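Local coordinates for N-acetylmuramoyl-L-alanine amidase domain-containing protein SAOUHSC_02979 (Staphylococcus aureus, PDB 5T1Q) that probably acts as a peptidoglycan amidase, the chain described here comprising its glucosaminidase-like part and its C-terminal CHAP domain, at residues 4-9 with 189-194; 107-112 with 146-151. One frame throughout, in Å; residues are numbered along the deposited sequence.

Contact 1 of 2, residues 4-9 with 189-194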
loop_
_atom_site.group_PDB
_atom_site.type_symbol
_atom_site.label_atom_id
_atom_site.label_comp_id
_atom_site.label_asym_id
_atom_site.label_seq_id
_atom_site.Cartn_x
_atom_site.Cartn_y
_atom_site.Cartn_z
ATOM N N PRO A 4 -1.287 -13.361 -17.137
ATOM C CA PRO A 4 0.054 -13.004 -16.635
ATOM C C PRO A 4 0.115 -12.038 -15.427
ATOM O O PRO A 4 1.106 -12.064 -14.688
ATOM C CB PRO A 4 0.726 -12.376 -17.860
ATOM C CG PRO A 4 0.050 -13.019 -19.020
ATOM C CD PRO A 4 -1.385 -13.130 -18.593
ATOM N N GLN A 5 -0.898 -11.185 -15.247
ATOM C CA GLN A 5 -0.924 -10.268 -14.098
ATOM C C GLN A 5 -1.187 -10.951 -12.757
ATOM O O GLN A 5 -1.014 -10.334 -11.705
ATOM C CB GLN A 5 -1.950 -9.135 -14.290
ATOM C CG GLN A 5 -1.433 -7.956 -15.082
ATOM C CD GLN A 5 -0.245 -7.293 -14.417
ATOM O OE1 GLN A 5 0.847 -7.299 -14.961
ATOM N NE2 GLN A 5 -0.439 -6.771 -13.210
ATOM N N LEU A 6 -1.615 -12.207 -12.784
ATOM C CA LEU A 6 -1.907 -12.929 -11.545
ATOM C C LEU A 6 -0.807 -13.948 -11.302
ATOM O O LEU A 6 0.029 -14.162 -12.180
ATOM C CB LEU A 6 -3.291 -13.581 -11.630
ATOM C CG LEU A 6 -4.454 -12.614 -11.908
ATOM C CD1 LEU A 6 -5.744 -13.396 -12.091
ATOM C CD2 LEU A 6 -4.615 -11.568 -10.810
ATOM N N PRO A 7 -0.755 -14.531 -10.088
ATOM C CA PRO A 7 0.280 -15.531 -9.820
ATOM C C PRO A 7 0.159 -16.774 -10.696
ATOM O O PRO A 7 -0.936 -17.308 -10.867
ATOM C CB PRO A 7 0.042 -15.912 -8.351
ATOM C CG PRO A 7 -0.671 -14.751 -7.760
ATOM C CD PRO A 7 -1.494 -14.162 -8.865
ATOM N N THR A 8 1.280 -17.205 -11.257
ATOM C CA THR A 8 1.326 -18.410 -12.066
ATOM C C THR A 8 1.520 -19.609 -11.147
ATOM O O THR A 8 1.792 -19.454 -9.955
ATOM C CB THR A 8 2.492 -18.379 -13.062
ATOM O OG1 THR A 8 3.727 -18.289 -12.342
ATOM C CG2 THR A 8 2.358 -17.195 -14.008
ATOM N N GLN A 9 1.395 -20.801 -11.717
ATOM C CA GLN A 9 1.568 -22.040 -10.966
ATOM C C GLN A 9 2.985 -22.148 -10.393
ATOM O O GLN A 9 3.160 -22.546 -9.237
ATOM C CB GLN A 9 1.237 -23.246 -11.867
ATOM C CG GLN A 9 1.442 -24.633 -11.253
ATOM C CD GLN A 9 0.609 -24.898 -10.000
ATOM O OE1 GLN A 9 -0.230 -24.083 -9.593
ATOM N NE2 GLN A 9 0.841 -26.058 -9.380
ATOM N N TYR A 189 -6.734 -7.855 -12.667
ATOM C CA TYR A 189 -5.473 -7.129 -12.574
ATOM C C TYR A 189 -4.662 -7.450 -11.323
ATOM O O TYR A 189 -3.430 -7.463 -11.381
ATOM C CB TYR A 189 -5.756 -5.634 -12.609
ATOM C CG TYR A 189 -4.585 -4.809 -13.079
ATOM C CD1 TYR A 189 -4.399 -4.563 -14.435
ATOM C CD2 TYR A 189 -3.658 -4.285 -12.180
ATOM C CE1 TYR A 189 -3.333 -3.801 -14.881
ATOM C CE2 TYR A 189 -2.585 -3.531 -12.619
ATOM C CZ TYR A 189 -2.428 -3.292 -13.975
ATOM O OH TYR A 189 -1.378 -2.540 -14.434
ATOM N N ALA A 190 -5.352 -7.687 -10.205
ATOM C CA ALA A 190 -4.700 -7.972 -8.923
ATOM C C ALA A 190 -5.468 -8.987 -8.095
ATOM O O ALA A 190 -6.650 -9.258 -8.343
ATOM C CB ALA A 190 -4.546 -6.683 -8.128
ATOM N N THR A 191 -4.783 -9.553 -7.112
ATOM C CA THR A 191 -5.386 -10.531 -6.207
ATOM C C THR A 191 -6.011 -9.841 -4.983
ATOM O O THR A 191 -6.879 -10.404 -4.307
ATOM C CB THR A 191 -4.334 -11.537 -5.736
ATOM O OG1 THR A 191 -3.263 -10.829 -5.111
ATOM C CG2 THR A 191 -3.781 -12.322 -6.906
ATOM N N ASP A 192 -5.556 -8.627 -4.714
ATOM C CA ASP A 192 -6.040 -7.818 -3.591
ATOM C C ASP A 192 -7.567 -7.716 -3.668
ATOM O O ASP A 192 -8.092 -7.112 -4.591
ATOM C CB ASP A 192 -5.374 -6.424 -3.663
ATOM C CG ASP A 192 -5.709 -5.523 -2.476
ATOM O OD1 ASP A 192 -6.632 -5.826 -1.684
ATOM O OD2 ASP A 192 -5.023 -4.484 -2.342
ATOM N N PRO A 193 -8.281 -8.293 -2.681
ATOM C CA PRO A 193 -9.746 -8.293 -2.732
ATOM C C PRO A 193 -10.391 -6.931 -2.475
ATOM O O PRO A 193 -11.606 -6.810 -2.608
ATOM C CB PRO A 193 -10.129 -9.298 -1.638
ATOM C CG PRO A 193 -9.032 -9.190 -0.643
ATOM C CD PRO A 193 -7.780 -8.881 -1.420
ATOM N N ASN A 194 -9.593 -5.928 -2.095
ATOM C CA ASN A 194 -10.106 -4.575 -1.889
ATOM C C ASN A 194 -9.643 -3.656 -3.009
ATOM O O ASN A 194 -9.733 -2.445 -2.874
ATOM C CB ASN A 194 -9.615 -4.008 -0.550
ATOM C CG ASN A 194 -10.141 -4.770 0.647
ATOM O OD1 ASN A 194 -9.385 -5.092 1.559
ATOM N ND2 ASN A 194 -11.432 -5.047 0.661
#

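Contact 2 of 2, residues 107-112 with 146-151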
loop_
_atom_site.group_PDB
_atom_site.type_symbol
_atom_site.label_atom_id
_atom_site.label_comp_id
_atom_site.label_asym_id
_atom_site.label_seq_id
_atom_site.Cartn_x
_atom_site.Cartn_y
_atom_site.Cartn_z
ATOM N N ASN A 107 8.454 1.367 -14.131
ATOM C CA ASN A 107 7.183 0.644 -14.268
ATOM C C ASN A 107 6.195 1.211 -13.232
ATOM O O ASN A 107 6.259 0.892 -12.044
ATOM C CB ASN A 107 7.452 -0.850 -14.070
ATOM C CG ASN A 107 6.242 -1.737 -14.341
ATOM O OD1 ASN A 107 5.100 -1.283 -14.398
ATOM N ND2 ASN A 107 6.502 -3.027 -14.515
ATOM N N LEU A 108 5.287 2.056 -13.703
ATOM C CA LEU A 108 4.330 2.738 -12.843
ATOM C C LEU A 108 3.057 1.974 -12.524
ATOM O O LEU A 108 2.356 2.330 -11.563
ATOM C CB LEU A 108 3.905 4.050 -13.494
ATOM C CG LEU A 108 4.993 5.040 -13.853
ATOM C CD1 LEU A 108 4.330 6.280 -14.424
ATOM C CD2 LEU A 108 5.842 5.380 -12.641
ATOM N N PHE A 109 2.755 0.937 -13.299
ATOM C CA PHE A 109 1.505 0.195 -13.132
ATOM C C PHE A 109 1.647 -1.225 -12.620
ATOM O O PHE A 109 0.659 -1.965 -12.571
ATOM C CB PHE A 109 0.760 0.201 -14.470
ATOM C CG PHE A 109 0.437 1.569 -14.947
ATOM C CD1 PHE A 109 1.367 2.300 -15.662
ATOM C CD2 PHE A 109 -0.774 2.148 -14.641
ATOM C CE1 PHE A 109 1.088 3.586 -16.072
ATOM C CE2 PHE A 109 -1.059 3.432 -15.056
ATOM C CZ PHE A 109 -0.128 4.155 -15.764
ATOM N N GLY A 110 2.852 -1.611 -12.227
ATOM C CA GLY A 110 3.086 -2.969 -11.735
ATOM C C GLY A 110 2.735 -4.044 -12.749
ATOM O O GLY A 110 2.169 -5.082 -12.399
ATOM N N ILE A 111 3.075 -3.798 -14.009
ATOM C CA ILE A 111 2.787 -4.750 -15.078
ATOM C C ILE A 111 3.902 -5.785 -15.117
ATOM O O ILE A 111 5.074 -5.429 -15.245
ATOM C CB ILE A 111 2.653 -4.061 -16.448
ATOM C CG1 ILE A 111 1.624 -2.930 -16.372
ATOM C CG2 ILE A 111 2.240 -5.071 -17.523
ATOM C CD1 ILE A 111 1.460 -2.155 -17.664
ATOM N N LYS A 112 3.518 -7.058 -15.012
ATOM C CA LYS A 112 4.460 -8.183 -15.039
ATOM C C LYS A 112 4.907 -8.533 -16.465
ATOM O O LYS A 112 4.265 -8.137 -17.430
ATOM C CB LYS A 112 3.837 -9.415 -14.377
ATOM C CG LYS A 112 3.670 -9.286 -12.861
ATOM C CD LYS A 112 2.816 -10.400 -12.259
ATOM C CE LYS A 112 3.419 -11.779 -12.448
ATOM N NZ LYS A 112 2.591 -12.852 -11.816
ATOM N N LYS A 146 7.603 7.220 -20.081
ATOM C CA LYS A 146 6.863 7.426 -21.330
ATOM C C LYS A 146 6.337 6.077 -21.849
ATOM O O LYS A 146 5.155 5.949 -22.163
ATOM C CB LYS A 146 7.763 8.077 -22.388
ATOM C CG LYS A 146 7.077 8.355 -23.725
ATOM C CD LYS A 146 8.005 9.018 -24.741
ATOM C CE LYS A 146 9.100 8.080 -25.234
ATOM N NZ LYS A 146 9.974 8.731 -26.251
ATOM N N GLU A 147 7.221 5.081 -21.922
ATOM C CA GLU A 147 6.844 3.755 -22.408
ATOM C C GLU A 147 5.941 2.997 -21.427
ATOM O O GLU A 147 5.235 2.084 -21.834
ATOM C CB GLU A 147 8.078 2.895 -22.755
ATOM C CG GLU A 147 8.950 3.400 -23.914
ATOM C CD GLU A 147 9.946 4.496 -23.528
ATOM O OE1 GLU A 147 10.495 5.158 -24.444
ATOM O OE2 GLU A 147 10.195 4.692 -22.317
ATOM N N SER A 148 5.979 3.361 -20.142
ATOM C CA SER A 148 5.127 2.714 -19.135
ATOM C C SER A 148 3.662 3.100 -19.327
ATOM O O SER A 148 2.788 2.238 -19.346
ATOM C CB SER A 148 5.587 3.080 -17.720
ATOM O OG SER A 148 4.789 2.446 -16.731
ATOM N N LEU A 149 3.410 4.399 -19.457
ATOM C CA LEU A 149 2.058 4.924 -19.688
ATOM C C LEU A 149 1.459 4.349 -20.978
ATOM O O LEU A 149 0.277 3.986 -21.020
ATOM C CB LEU A 149 2.102 6.451 -19.792
ATOM C CG LEU A 149 2.535 7.247 -18.550
ATOM C CD1 LEU A 149 2.966 8.665 -18.917
ATOM C CD2 LEU A 149 1.433 7.268 -17.505
ATOM N N LYS A 150 2.285 4.302 -22.027
ATOM C CA LYS A 150 1.893 3.752 -23.334
ATOM C C LYS A 150 1.591 2.249 -23.201
ATOM O O LYS A 150 0.586 1.759 -23.728
ATOM C CB LYS A 150 3.032 3.991 -24.350
ATOM C CG LYS A 150 2.873 3.438 -25.771
ATOM C CD LYS A 150 1.710 4.059 -26.530
ATOM C CE LYS A 150 1.958 4.069 -28.037
ATOM N NZ LYS A 150 2.237 2.734 -28.637
ATOM N N ASP A 151 2.435 1.535 -22.456
ATOM C CA ASP A 151 2.281 0.091 -22.315
ATOM C C ASP A 151 1.021 -0.278 -21.511
ATOM O O ASP A 151 0.393 -1.319 -21.762
ATOM C CB ASP A 151 3.539 -0.528 -21.710
ATOM C CG ASP A 151 3.645 -2.022 -21.975
ATOM O OD1 ASP A 151 3.196 -2.472 -23.049
ATOM O OD2 ASP A 151 4.203 -2.743 -21.118
HETATM O O HOH W 1 3.730 -0.012 -16.909
#

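Contact 1 of 2, residues 4-9 with 189-194
The amide nitrogen of Gln-5 lies over one face of the Tyr-189 ring. This NE2 sits 3.9 Å above the ring plane, displaced toward the rim on the side of CE2, and the amide and ring planes are inclined at 35° to each other. The two side chains run alongside and point the same way; the bend of Gln-5 at chi2 (-61°) brings NE2 over the ring. NE2 also passes 3.6 Å from the carbonyl O of Tyr-189. The amide is gripped at both ends by the neighbouring loop, NE2 giving a hydrogen bond to Gly-110 O and OE1 receiving one from Lys-112 N, which should fix its rotation.

Next along the chain, the CD2 branch of Leu-6 rests on backbone, 3.8 Å from the carbonyl C of Ala-190. The same methyl comes 4.1 Å from CG2 of Thr-191. That threonine methyl meets Pro-7 tip to tip, CG2 to CD at 3.5 Å. With OG1 of Thr-191 set between the backbone N and the carbonyl carbon (chi1 57°), the methyl is left for the apolar partners while the hydroxyl bonds to Glu-126 OE1 and Ala-127 N.

The contact thus joins the N-terminal segment that leads into helix 9-13 to the loop between helices 178-185 and 195-205. Tyr-189 packs on Gln-88 and Glu-92 of helix 82-93 and on Tyr-195, whereas Pro-7 leans on Tyr-133 and Ile-135 of strand 131-140.

Contact 2 of 2, residues 107-112 with 146-151
Ser-148 OG is held by two partners: the backbone N of Leu-108 donates to it at 3.1 Å in a nearly straight bond (168°), and a water lies 2.7 Å from it. With chi1 at -179°, OG extends away from its own backbone N and off the helix toward the 107-112 loop. The water continues to Asn-107 OD1, to which it donates at 3.1 Å, so that a water bridge, beside the direct bond from Leu-108 N, links the helix to the asparagine whose carboxamide braces the loop. OD1 of Asn-107 also accepts from Ile-111 N at 3.3 Å and more weakly from Phe-109 N. Its ND2 donates to Ile-111 O at 2.9 Å, the acceptor lying almost in the plane of the Asn-107 amide. The loop is thereby folded around one carboxamide.

Phe-109 presents its edge to Ser-148 and Leu-149, with OG of the serine 3.6 Å from CD1 and CD2 of the leucine 3.9 Å from CZ, while Tyr-152, further along helix 145-158, stacks with the ring. Ile-111 CD1 comes 4.3 Å from Asp-151 C; OD2 of Asp-151 is engaged by Tyr-142 OH and by a salt bridge to Arg-140.

The loop between helix 82-93 and the hairpin 119-128/131-140 is thus pinned on helix 145-158, in a glucosaminidase-family domain of the lysozyme clan.

Contacts 1 and 2 have centres about 17 Å apart and touch, contact 2 being nested within the chain loop that contact 1 closes. Besides the Gln-5 OE1 to Lys-112 N pair (2.7 Å), Tyr-189 OH reaches Phe-109 O at 2.8 Å, a probable hydrogen bond, so each segment of contact 1 is attached to the 107-112 loop. Lys-112 NZ hydrogen-bonds to Leu-6 O at 2.9 Å and forms a salt bridge to Glu-11. Residues 107-112, 146-151 and 189-194 belong to the glucosaminidase-like part, against whose loops residues 4-9 pack. The sodium-binding His-276, Asn-279, Asn-280 and Glu-302, and Cys-253, His-314 and Glu-331, whose geometry is consistent with a catalytic triad, lie in the CHAP part.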